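Local coordinates for CDC48 domain-containing protein (PDB 4UZR) that is of unknown function but may bind ATP, and forms hexamers and dodecamers containing a 12-bladed beta-propeller, at residues V21-L26 with T64-V69. Residues are numbered along the deposited sequence; the frame is centred on the assembly and turned at random.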
ATOM      1  N   VAL A  21     -39.718  -8.868 -30.467  1.00100.66           N
ATOM      2  CA  VAL A  21     -39.487  -7.686 -31.294  1.00106.73           C
ATOM      3  C   VAL A  21     -38.053  -7.674 -31.826  1.00 97.52           C
ATOM      4  O   VAL A  21     -37.817  -7.420 -33.019  1.00 90.56           O
ATOM      5  CB  VAL A  21     -39.752  -6.392 -30.498  1.00105.21           C
ATOM      6  CG1 VAL A  21     -39.467  -5.168 -31.353  1.00112.15           C
ATOM      7  CG2 VAL A  21     -41.189  -6.369 -29.996  1.00109.93           C
ATOM      8  N   ILE A  22     -37.101  -7.972 -30.942  1.00 86.92           N
ATOM      9  CA  ILE A  22     -35.694  -8.057 -31.339  1.00 80.34           C
ATOM     10  C   ILE A  22     -35.504  -9.096 -32.441  1.00 87.15           C
ATOM     11  O   ILE A  22     -34.777  -8.872 -33.416  1.00 88.66           O
ATOM     12  CB  ILE A  22     -34.781  -8.401 -30.142  1.00 71.54           C
ATOM     13  CG1 ILE A  22     -34.765  -7.249 -29.136  1.00 67.33           C
ATOM     14  CG2 ILE A  22     -33.366  -8.701 -30.611  1.00 65.23           C
ATOM     15  CD1 ILE A  22     -33.722  -7.398 -28.053  1.00 66.67           C
ATOM     16  N   ARG A  23     -36.182 -10.226 -32.281  1.00 91.19           N
ATOM     17  CA  ARG A  23     -36.129 -11.319 -33.240  1.00 91.17           C
ATOM     18  C   ARG A  23     -36.623 -10.857 -34.604  1.00 96.86           C
ATOM     19  O   ARG A  23     -36.016 -11.173 -35.628  1.00104.28           O
ATOM     20  CB  ARG A  23     -36.964 -12.502 -32.749  1.00 99.28           C
ATOM     21  CG  ARG A  23     -36.140 -13.711 -32.349  1.00102.11           C
ATOM     22  CD  ARG A  23     -37.030 -14.904 -32.061  1.00120.90           C
ATOM     23  NE  ARG A  23     -36.254 -16.094 -31.723  1.00131.29           N
ATOM     24  CZ  ARG A  23     -35.902 -16.426 -30.486  1.00135.11           C
ATOM     25  NH1 ARG A  23     -36.264 -15.664 -29.463  1.00139.72           N
ATOM     26  NH2 ARG A  23     -35.195 -17.527 -30.270  1.00137.55           N
ATOM     27  N   ILE A  24     -37.731 -10.119 -34.616  1.00 99.79           N
ATOM     28  CA  ILE A  24     -38.251  -9.572 -35.868  1.00102.72           C
ATOM     29  C   ILE A  24     -37.256  -8.591 -36.494  1.00102.76           C
ATOM     30  O   ILE A  24     -37.119  -8.524 -37.718  1.00102.02           O
ATOM     31  CB  ILE A  24     -39.623  -8.885 -35.674  1.00116.97           C
ATOM     32  CG1 ILE A  24     -40.665  -9.899 -35.201  1.00123.44           C
ATOM     33  CG2 ILE A  24     -40.097  -8.239 -36.967  1.00107.62           C
ATOM     34  CD1 ILE A  24     -41.975  -9.270 -34.782  1.00105.40           C
ATOM     35  N   LYS A  25     -36.542  -7.850 -35.653  1.00109.72           N
ATOM     36  CA  LYS A  25     -35.537  -6.912 -36.153  1.00109.96           C
ATOM     37  C   LYS A  25     -34.311  -7.591 -36.766  1.00109.99           C
ATOM     38  O   LYS A  25     -33.742  -7.088 -37.736  1.00109.50           O
ATOM     39  CB  LYS A  25     -35.089  -5.955 -35.046  1.00 99.76           C
ATOM     40  CG  LYS A  25     -34.575  -4.619 -35.562  1.00103.69           C
ATOM     41  CD  LYS A  25     -35.716  -3.658 -35.864  1.00114.40           C
ATOM     42  N   LEU A  26     -33.908  -8.726 -36.204  1.00106.38           N
ATOM     43  CA  LEU A  26     -32.658  -9.367 -36.608  1.00100.55           C
ATOM     44  C   LEU A  26     -32.835 -10.557 -37.553  1.00115.02           C
ATOM     45  O   LEU A  26     -31.865 -11.249 -37.863  1.00118.29           O
ATOM     46  CB  LEU A  26     -31.859  -9.803 -35.378  1.00101.68           C
ATOM     47  CG  LEU A  26     -31.342  -8.687 -34.468  1.00 99.36           C
ATOM     48  CD1 LEU A  26     -30.564  -9.268 -33.298  1.00 83.33           C
ATOM     49  CD2 LEU A  26     -30.484  -7.706 -35.255  1.00102.88           C
ATOM     50  N   THR A  64     -32.014 -19.616 -32.984  1.00 83.64           N
ATOM     51  CA  THR A  64     -30.994 -18.891 -32.241  1.00 95.12           C
ATOM     52  C   THR A  64     -31.452 -18.620 -30.807  1.00 90.09           C
ATOM     53  O   THR A  64     -32.493 -18.002 -30.586  1.00 93.81           O
ATOM     54  CB  THR A  64     -30.648 -17.563 -32.928  1.00 76.99           C
ATOM     55  OG1 THR A  64     -30.087 -17.827 -34.221  1.00 80.59           O
ATOM     56  CG2 THR A  64     -29.651 -16.779 -32.094  1.00 72.55           C
ATOM     57  N   LYS A  65     -30.670 -19.083 -29.836  1.00 81.40           N
ATOM     58  CA  LYS A  65     -30.998 -18.864 -28.431  1.00 80.97           C
ATOM     59  C   LYS A  65     -30.611 -17.455 -28.003  1.00 78.67           C
ATOM     60  O   LYS A  65     -29.482 -17.020 -28.225  1.00 91.07           O
ATOM     61  CB  LYS A  65     -30.298 -19.898 -27.548  1.00 72.70           C
ATOM     62  CG  LYS A  65     -30.770 -21.322 -27.787  1.00 93.96           C
ATOM     63  CD  LYS A  65     -30.004 -22.319 -26.935  1.00 91.60           C
ATOM     64  CE  LYS A  65     -30.564 -23.721 -27.108  1.00103.39           C
ATOM     65  NZ  LYS A  65     -29.909 -24.705 -26.205  1.00117.39           N
ATOM     66  N   ILE A  66     -31.553 -16.745 -27.389  1.00 77.17           N
ATOM     67  CA  ILE A  66     -31.301 -15.382 -26.930  1.00 83.18           C
ATOM     68  C   ILE A  66     -31.411 -15.257 -25.412  1.00 87.68           C
ATOM     69  O   ILE A  66     -32.411 -15.656 -24.814  1.00 90.21           O
ATOM     70  CB  ILE A  66     -32.258 -14.374 -27.596  1.00 83.13           C
ATOM     71  CG1 ILE A  66     -32.140 -14.448 -29.120  1.00 63.51           C
ATOM     72  CG2 ILE A  66     -31.971 -12.963 -27.110  1.00 73.04           C
ATOM     73  CD1 ILE A  66     -33.045 -13.479 -29.846  1.00 92.43           C
ATOM     74  N   THR A  67     -30.376 -14.690 -24.801  1.00 87.32           N
ATOM     75  CA  THR A  67     -30.286 -14.573 -23.350  1.00 53.55           C
ATOM     76  C   THR A  67     -30.114 -13.115 -22.932  1.00 60.08           C
ATOM     77  O   THR A  67     -29.315 -12.386 -23.521  1.00 65.70           O
ATOM     78  CB  THR A  67     -29.110 -15.408 -22.795  1.00 54.86           C
ATOM     79  OG1 THR A  67     -29.337 -16.796 -23.065  1.00 66.53           O
ATOM     80  CG2 THR A  67     -28.964 -15.217 -21.293  1.00 55.05           C
ATOM     81  N   LEU A  68     -30.871 -12.688 -21.926  1.00 64.63           N
ATOM     82  CA  LEU A  68     -30.690 -11.356 -21.362  1.00 68.57           C
ATOM     83  C   LEU A  68     -29.603 -11.375 -20.289  1.00 73.30           C
ATOM     84  O   LEU A  68     -29.653 -12.164 -19.346  1.00 58.18           O
ATOM     85  CB  LEU A  68     -32.002 -10.825 -20.780  1.00 45.85           C
ATOM     86  CG  LEU A  68     -31.936  -9.518 -19.981  1.00 43.70           C
ATOM     87  CD1 LEU A  68     -31.407  -8.368 -20.824  1.00 43.12           C
ATOM     88  CD2 LEU A  68     -33.303  -9.176 -19.411  1.00 45.16           C
ATOM     89  N   VAL A  69     -28.619 -10.502 -20.459  1.00 70.28           N
ATOM     90  CA  VAL A  69     -27.481 -10.389 -19.554  1.00 70.91           C
ATOM     91  C   VAL A  69     -27.546  -9.064 -18.796  1.00 72.73           C
ATOM     92  O   VAL A  69     -27.918  -8.040 -19.365  1.00 64.18           O
ATOM     93  CB  VAL A  69     -26.139 -10.533 -20.321  1.00 51.40           C
ATOM     94  CG1 VAL A  69     -24.969 -10.028 -19.496  1.00 59.01           C
ATOM     95  CG2 VAL A  69     -25.919 -11.983 -20.733  1.00 48.45           C
TER
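The side chains of Arg23 and Ile66 run antiparallel and overlap, the arginine reaching from the helix toward the strand and the isoleucine from the strand toward the helix. The arginine chain is extended from CG to NE, which carries the guanidinium across to the segment 64-69. Ile66 sends its CG1 branch, ending in CD1, to meet it, with CG1 anti to the carbonyl carbon (chi1 -57°) and the chain straight beyond. This methyl lies over one face of the guanidinium, nearer its edge than its centre, 3.9 Å from Arg23 NH1; it also touches the aliphatic part of the chain, with Arg23 CG 4.0 Å from Ile66 CD1. At the far end Arg23 NH2 comes close to the carbonyl oxygen of Thr64, but the approach is oblique and the angle too poor for a hydrogen bond. Thr64, just before the strand, has its hydroxyl OG1 hydrogen-bonded to Ser2 OG and Glu61 N. The contact joins helix 18-26 to the mixed beta-sheet of the CDC48 domain 2-like part of the chain, at strand 65-69, which pairs in parallel with strand 3-8. Ile22 and Leu26 point toward the same sheet, where Ile22 packs on Ile39 and Phe48, while Ile66 packs on Leu6. With an alanine at Arg23, the CD1 methyl of Ile66 would probably lose both the flat group and the CG methylene it lies against, leaving a gap between helix and strand on this side. Farther along, Thr67 and Leu68 pair antiparallel with a strand of a second subunit, extending the sheet across the interface.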